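Local coordinates for protein MarR family transcriptional regulator (Staphylococcus epidermidis, PDB 5HLI) that probably binds DNA as a redox-sensing, dimeric winged-helix transcriptional regulator of the MarR family, captured here in its disulfide-linked form, at residues F26-F37 and A111-L120. The protein carries 1 engineered substitution. Residues are numbered along the deposited sequence; the frame is centred on the assembly and turned at random.
Sequences FAQFYEKKLKQF and AVFEAISSCL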
ATOM      1  N   PHE A  26      -3.206   6.025   2.108  1.00 25.06           N
ATOM      2  CA  PHE A  26      -2.294   6.286   3.216  1.00 30.68           C
ATOM      3  C   PHE A  26      -0.851   6.340   2.732  1.00 27.35           C
ATOM      4  O   PHE A  26      -0.069   7.190   3.175  1.00 28.39           O
ATOM      5  CB  PHE A  26      -2.450   5.218   4.297  1.00 29.62           C
ATOM      6  CG  PHE A  26      -3.646   5.415   5.184  1.00 33.03           C
ATOM      7  CD1 PHE A  26      -3.711   6.491   6.053  1.00 35.12           C
ATOM      8  CD2 PHE A  26      -4.697   4.514   5.161  1.00 31.00           C
ATOM      9  CE1 PHE A  26      -4.809   6.673   6.875  1.00 35.63           C
ATOM     10  CE2 PHE A  26      -5.795   4.686   5.983  1.00 34.57           C
ATOM     11  CZ  PHE A  26      -5.850   5.768   6.843  1.00 41.73           C
ATOM     12  N   ALA A  27      -0.481   5.439   1.817  1.00 27.56           N
ATOM     13  CA  ALA A  27       0.879   5.432   1.285  1.00 29.59           C
ATOM     14  C   ALA A  27       1.185   6.719   0.527  1.00 26.37           C
ATOM     15  O   ALA A  27       2.269   7.294   0.681  1.00 23.05           O
ATOM     16  CB  ALA A  27       1.085   4.215   0.383  1.00 24.59           C
ATOM     17  N   GLN A  28       0.242   7.184  -0.297  1.00 25.11           N
ATOM     18  CA  GLN A  28       0.446   8.435  -1.020  1.00 25.85           C
ATOM     19  C   GLN A  28       0.543   9.618  -0.070  1.00 23.48           C
ATOM     20  O   GLN A  28       1.259  10.584  -0.356  1.00 21.35           O
ATOM     21  CB  GLN A  28      -0.685   8.657  -2.024  1.00 28.47           C
ATOM     22  CG  GLN A  28      -0.681   7.671  -3.192  1.00 32.27           C
ATOM     23  CD  GLN A  28      -2.018   7.613  -3.908  1.00 38.97           C
ATOM     24  OE1 GLN A  28      -2.757   8.595  -3.948  1.00 38.70           O
ATOM     25  NE2 GLN A  28      -2.336   6.459  -4.476  1.00 46.41           N
ATOM     26  N   PHE A  29      -0.171   9.568   1.056  1.00 25.90           N
ATOM     27  CA  PHE A  29      -0.037  10.619   2.057  1.00 25.14           C
ATOM     28  C   PHE A  29       1.359  10.608   2.668  1.00 27.02           C
ATOM     29  O   PHE A  29       1.990  11.660   2.824  1.00 25.69           O
ATOM     30  CB  PHE A  29      -1.105  10.456   3.138  1.00 30.21           C
ATOM     31  CG  PHE A  29      -0.952  11.411   4.289  1.00 27.34           C
ATOM     32  CD1 PHE A  29      -1.501  12.681   4.232  1.00 32.06           C
ATOM     33  CD2 PHE A  29      -0.258  11.038   5.430  1.00 29.74           C
ATOM     34  CE1 PHE A  29      -1.360  13.564   5.290  1.00 34.78           C
ATOM     35  CE2 PHE A  29      -0.111  11.915   6.488  1.00 33.27           C
ATOM     36  CZ  PHE A  29      -0.665  13.178   6.418  1.00 30.66           C
ATOM     37  N   TYR A  30       1.855   9.421   3.028  1.00 22.55           N
ATOM     38  CA  TYR A  30       3.205   9.312   3.571  1.00 22.39           C
ATOM     39  C   TYR A  30       4.237   9.846   2.586  1.00 22.44           C
ATOM     40  O   TYR A  30       5.107  10.644   2.951  1.00 25.85           O
ATOM     41  CB  TYR A  30       3.518   7.857   3.927  1.00 21.31           C
ATOM     42  CG  TYR A  30       3.237   7.487   5.367  1.00 24.57           C
ATOM     43  CD1 TYR A  30       4.159   7.771   6.368  1.00 25.75           C
ATOM     44  CD2 TYR A  30       2.062   6.837   5.723  1.00 23.15           C
ATOM     45  CE1 TYR A  30       3.911   7.430   7.686  1.00 22.98           C
ATOM     46  CE2 TYR A  30       1.806   6.492   7.039  1.00 23.87           C
ATOM     47  CZ  TYR A  30       2.733   6.791   8.014  1.00 24.35           C
ATOM     48  OH  TYR A  30       2.482   6.450   9.324  1.00 25.58           O
ATOM     49  N   GLU A  31       4.144   9.421   1.324  1.00 20.50           N
ATOM     50  CA  GLU A  31       5.125   9.844   0.331  0.53 22.79           C
ATOM     51  C   GLU A  31       5.114  11.357   0.153  1.00 23.81           C
ATOM     52  O   GLU A  31       6.170  11.979  -0.017  1.00 24.34           O
ATOM     53  CB  GLU A  31       4.859   9.125  -0.994  0.53 22.82           C
ATOM     54  CG  GLU A  31       5.199   7.636  -0.939  0.53 23.95           C
ATOM     55  CD  GLU A  31       4.292   6.780  -1.803  0.53 27.77           C
ATOM     56  OE1 GLU A  31       4.344   5.535  -1.671  0.53 25.95           O
ATOM     57  OE2 GLU A  31       3.523   7.342  -2.611  0.53 26.77           O
ATOM     58  N   LYS A  32       3.930  11.972   0.205  1.00 23.40           N
ATOM     59  CA  LYS A  32       3.841  13.426   0.112  1.00 20.30           C
ATOM     60  C   LYS A  32       4.518  14.093   1.303  1.00 23.98           C
ATOM     61  O   LYS A  32       5.292  15.044   1.144  1.00 24.73           O
ATOM     62  CB  LYS A  32       2.374  13.845   0.013  1.00 26.22           C
ATOM     63  CG  LYS A  32       2.136  15.345   0.028  1.00 28.66           C
ATOM     64  CD  LYS A  32       0.651  15.658  -0.097  1.00 36.37           C
ATOM     65  CE  LYS A  32       0.378  17.149   0.035  1.00 46.56           C
ATOM     66  NZ  LYS A  32       1.099  17.941  -0.998  1.00 45.91           N
ATOM     67  N   LYS A  33       4.240  13.600   2.512  1.00 23.31           N
ATOM     68  CA  LYS A  33       4.811  14.206   3.711  1.00 26.32           C
ATOM     69  C   LYS A  33       6.317  13.992   3.779  1.00 24.75           C
ATOM     70  O   LYS A  33       7.072  14.925   4.078  1.00 24.57           O
ATOM     71  CB  LYS A  33       4.126  13.642   4.958  1.00 28.16           C
ATOM     72  CG  LYS A  33       2.714  14.158   5.147  1.00 32.20           C
ATOM     73  CD  LYS A  33       2.720  15.675   5.166  1.00 34.92           C
ATOM     74  CE  LYS A  33       1.324  16.249   5.298  1.00 40.86           C
ATOM     75  NZ  LYS A  33       1.367  17.737   5.348  1.00 41.64           N
ATOM     76  N   LEU A  34       6.775  12.767   3.506  1.00 22.22           N
ATOM     77  CA  LEU A  34       8.208  12.489   3.540  1.00 25.47           C
ATOM     78  C   LEU A  34       8.958  13.337   2.521  1.00 23.41           C
ATOM     79  O   LEU A  34      10.078  13.790   2.784  1.00 22.41           O
ATOM     80  CB  LEU A  34       8.460  11.000   3.293  1.00 23.05           C
ATOM     81  CG  LEU A  34       7.909  10.031   4.342  1.00 24.24           C
ATOM     82  CD1 LEU A  34       8.137   8.586   3.912  1.00 28.41           C
ATOM     83  CD2 LEU A  34       8.528  10.293   5.704  1.00 21.55           C
ATOM     84  N   LYS A  35       8.354  13.572   1.354  1.00 23.03           N
ATOM     85  CA  LYS A  35       8.980  14.441   0.364  1.00 25.49           C
ATOM     86  C   LYS A  35       9.127  15.868   0.879  1.00 22.01           C
ATOM     87  O   LYS A  35      10.115  16.541   0.562  1.00 24.29           O
ATOM     88  CB  LYS A  35       8.175  14.429  -0.937  1.00 28.77           C
ATOM     89  CG  LYS A  35       8.693  15.396  -1.993  1.00 31.84           C
ATOM     90  CD  LYS A  35       7.980  15.209  -3.322  1.00 42.57           C
ATOM     91  CE  LYS A  35       8.356  16.307  -4.306  1.00 48.04           C
ATOM     92  NZ  LYS A  35       9.832  16.483  -4.413  1.00 49.94           N
ATOM     93  N   GLN A  36       8.168  16.344   1.678  1.00 20.98           N
ATOM     94  CA  GLN A  36       8.269  17.696   2.220  1.00 24.19           C
ATOM     95  C   GLN A  36       9.451  17.835   3.170  1.00 25.91           C
ATOM     96  O   GLN A  36      10.021  18.924   3.290  1.00 22.31           O
ATOM     97  CB  GLN A  36       6.967  18.087   2.923  1.00 23.08           C
ATOM     98  CG  GLN A  36       5.810  18.351   1.967  1.00 25.82           C
ATOM     99  CD  GLN A  36       4.498  18.596   2.685  1.00 32.03           C
ATOM    100  OE1 GLN A  36       4.405  18.440   3.902  1.00 37.01           O
ATOM    101  NE2 GLN A  36       3.477  18.984   1.932  1.00 38.49           N
ATOM    102  N   PHE A  37       9.836  16.755   3.845  1.00 21.15           N
ATOM    103  CA  PHE A  37      11.042  16.749   4.663  1.00 22.48           C
ATOM    104  C   PHE A  37      12.289  16.395   3.866  1.00 19.85           C
ATOM    105  O   PHE A  37      13.388  16.410   4.425  1.00 23.94           O
ATOM    106  CB  PHE A  37      10.882  15.778   5.841  1.00 23.33           C
ATOM    107  CG  PHE A  37       9.981  16.291   6.928  1.00 25.57           C
ATOM    108  CD1 PHE A  37      10.463  17.165   7.891  1.00 27.88           C
ATOM    109  CD2 PHE A  37       8.651  15.909   6.981  1.00 26.61           C
ATOM    110  CE1 PHE A  37       9.634  17.648   8.892  1.00 26.84           C
ATOM    111  CE2 PHE A  37       7.815  16.388   7.977  1.00 26.31           C
ATOM    112  CZ  PHE A  37       8.310  17.257   8.936  1.00 31.29           C
ATOM    113  N   ALA A 111       8.309  17.166  14.582  1.00 26.62           N
ATOM    114  CA  ALA A 111       7.765  17.780  13.375  1.00 25.48           C
ATOM    115  C   ALA A 111       7.266  16.723  12.396  1.00 27.96           C
ATOM    116  O   ALA A 111       6.189  16.873  11.809  1.00 26.04           O
ATOM    117  CB  ALA A 111       8.815  18.671  12.714  1.00 32.04           C
ATOM    118  N   VAL A 112       8.040  15.653  12.198  1.00 26.56           N
ATOM    119  CA  VAL A 112       7.578  14.543  11.367  1.00 25.34           C
ATOM    120  C   VAL A 112       6.375  13.875  12.018  1.00 22.38           C
ATOM    121  O   VAL A 112       5.364  13.593  11.365  1.00 24.65           O
ATOM    122  CB  VAL A 112       8.719  13.536  11.128  1.00 20.98           C
ATOM    123  CG1 VAL A 112       8.206  12.325  10.360  1.00 23.95           C
ATOM    124  CG2 VAL A 112       9.866  14.195  10.378  1.00 26.55           C
ATOM    125  N   PHE A 113       6.477  13.619  13.324  1.00 21.90           N
ATOM    126  CA  PHE A 113       5.393  13.004  14.083  1.00 23.87           C
ATOM    127  C   PHE A 113       4.084  13.761  13.894  1.00 26.38           C
ATOM    128  O   PHE A 113       3.043  13.163  13.601  1.00 25.62           O
ATOM    129  CB  PHE A 113       5.794  12.954  15.558  1.00 28.61           C
ATOM    130  CG  PHE A 113       4.874  12.148  16.421  1.00 31.85           C
ATOM    131  CD1 PHE A 113       4.910  10.765  16.391  1.00 33.08           C
ATOM    132  CD2 PHE A 113       4.000  12.773  17.294  1.00 39.04           C
ATOM    133  CE1 PHE A 113       4.071  10.020  17.196  1.00 37.61           C
ATOM    134  CE2 PHE A 113       3.162  12.035  18.103  1.00 38.38           C
ATOM    135  CZ  PHE A 113       3.199  10.656  18.054  1.00 37.02           C
ATOM    136  N   GLU A 114       4.124  15.088  14.042  1.00 25.64           N
ATOM    137  CA  GLU A 114       2.909  15.885  13.905  1.00 29.31           C
ATOM    138  C   GLU A 114       2.420  15.919  12.461  1.00 25.26           C
ATOM    139  O   GLU A 114       1.210  15.856  12.210  1.00 27.28           O
ATOM    140  CB  GLU A 114       3.154  17.304  14.422  1.00 29.89           C
ATOM    141  CG  GLU A 114       1.922  18.192  14.394  1.00 33.90           C
ATOM    142  CD  GLU A 114       2.055  19.400  15.300  1.00 50.05           C
ATOM    143  OE1 GLU A 114       1.140  20.250  15.295  1.00 55.69           O
ATOM    144  OE2 GLU A 114       3.072  19.499  16.019  1.00 49.91           O
ATOM    145  N   ALA A 115       3.342  16.017  11.500  1.00 25.64           N
ATOM    146  CA  ALA A 115       2.945  16.063  10.096  1.00 25.77           C
ATOM    147  C   ALA A 115       2.203  14.796   9.687  1.00 26.73           C
ATOM    148  O   ALA A 115       1.197  14.859   8.969  1.00 27.95           O
ATOM    149  CB  ALA A 115       4.174  16.274   9.211  1.00 26.01           C
ATOM    150  N   ILE A 116       2.680  13.635  10.140  1.00 24.22           N
ATOM    151  CA  ILE A 116       2.019  12.381   9.794  1.00 26.07           C
ATOM    152  C   ILE A 116       0.666  12.281  10.482  1.00 28.52           C
ATOM    153  O   ILE A 116      -0.282  11.715   9.922  1.00 27.93           O
ATOM    154  CB  ILE A 116       2.925  11.185  10.150  1.00 26.90           C
ATOM    155  CG1 ILE A 116       4.262  11.287   9.413  1.00 29.20           C
ATOM    156  CG2 ILE A 116       2.242   9.863   9.806  1.00 26.04           C
ATOM    157  CD1 ILE A 116       4.125  11.441   7.915  1.00 30.50           C
ATOM    158  N   SER A 117       0.537  12.857  11.681  1.00 28.35           N
ATOM    159  CA  SER A 117      -0.664  12.684  12.492  1.00 31.02           C
ATOM    160  C   SER A 117      -1.925  13.212  11.818  1.00 34.18           C
ATOM    161  O   SER A 117      -3.031  12.853  12.237  1.00 34.10           O
ATOM    162  CB  SER A 117      -0.485  13.370  13.847  1.00 30.22           C
ATOM    163  OG  SER A 117      -0.452  14.780  13.705  1.00 28.51           O
ATOM    164  N   SER A 118      -1.795  14.054  10.795  1.00 31.16           N
ATOM    165  CA  SER A 118      -2.962  14.528  10.063  1.00 31.25           C
ATOM    166  C   SER A 118      -3.515  13.491   9.092  1.00 36.55           C
ATOM    167  O   SER A 118      -4.465  13.792   8.364  1.00 31.87           O
ATOM    168  CB  SER A 118      -2.623  15.814   9.305  1.00 35.54           C
ATOM    169  OG  SER A 118      -1.515  15.624   8.444  1.00 43.86           O
ATOM    170  N   CYS A 119      -2.954  12.279   9.070  1.00 34.14           N
ATOM    171  CA  CYS A 119      -3.443  11.247   8.161  1.00 32.54           C
ATOM    172  C   CYS A 119      -4.866  10.822   8.501  1.00 35.18           C
ATOM    173  O   CYS A 119      -5.597  10.353   7.623  1.00 37.50           O
ATOM    174  CB  CYS A 119      -2.498  10.046   8.188  1.00 28.25           C
ATOM    175  SG  CYS A 119      -2.252   9.330   9.829  1.00 32.92           S
ATOM    176  N   LEU A 120      -5.276  10.979   9.763  1.00 36.94           N
ATOM    177  CA  LEU A 120      -6.629  10.690  10.206  1.00 37.05           C
ATOM    178  C   LEU A 120      -7.379  11.982  10.511  1.00 46.65           C
ATOM    179  O   LEU A 120      -6.775  12.946  10.994  1.00 44.14           O
ATOM    180  CB  LEU A 120      -6.622   9.804  11.459  1.00 42.38           C
ATOM    181  CG  LEU A 120      -5.980   8.422  11.328  1.00 40.23           C
ATOM    182  CD1 LEU A 120      -6.212   7.608  12.593  1.00 36.47           C
ATOM    183  CD2 LEU A 120      -6.521   7.690  10.108  1.00 40.31           C
TER
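Phe29 packs against the type I beta turn from Ser117 to Leu120, and its ring is held on both faces: Cys119 CA lies 3.7 Å above the plane on one, and Lys33 CG, one turn further along the same helix, on the opposite face. CG anti to the backbone N (chi1 174°) sends the ring across, bringing CZ within 3.3 Å of Ser118 OG at the ring edge. That hydroxyl is tied back to the helix by a 2.9 Å hydrogen bond from Ser118 OG to Ala115 O. Ile116 spreads its two branches, CD1 3.7 Å from Lys33 CB and CG2 3.5 Å from Tyr30 OH. At the other end Val112 CG2 sits 3.6 Å from the Phe37 ring centroid, 7° off the normal, a CH-pi contact. The looser side is the outer part of Lys33, where CE lies 3.9 Å from Ala115 O and NZ makes a weak hydrogen bond to Gln36 OE1. The segment axes are 10.1 Å apart at 146°. Cys119 SG forms a disulfide with Cys16 of the second subunit, placing this helix pair at the dimer interface, consistent with redox sensing, while within the chain Tyr44 of helix 41-52 packs on Tyr30 and Val112.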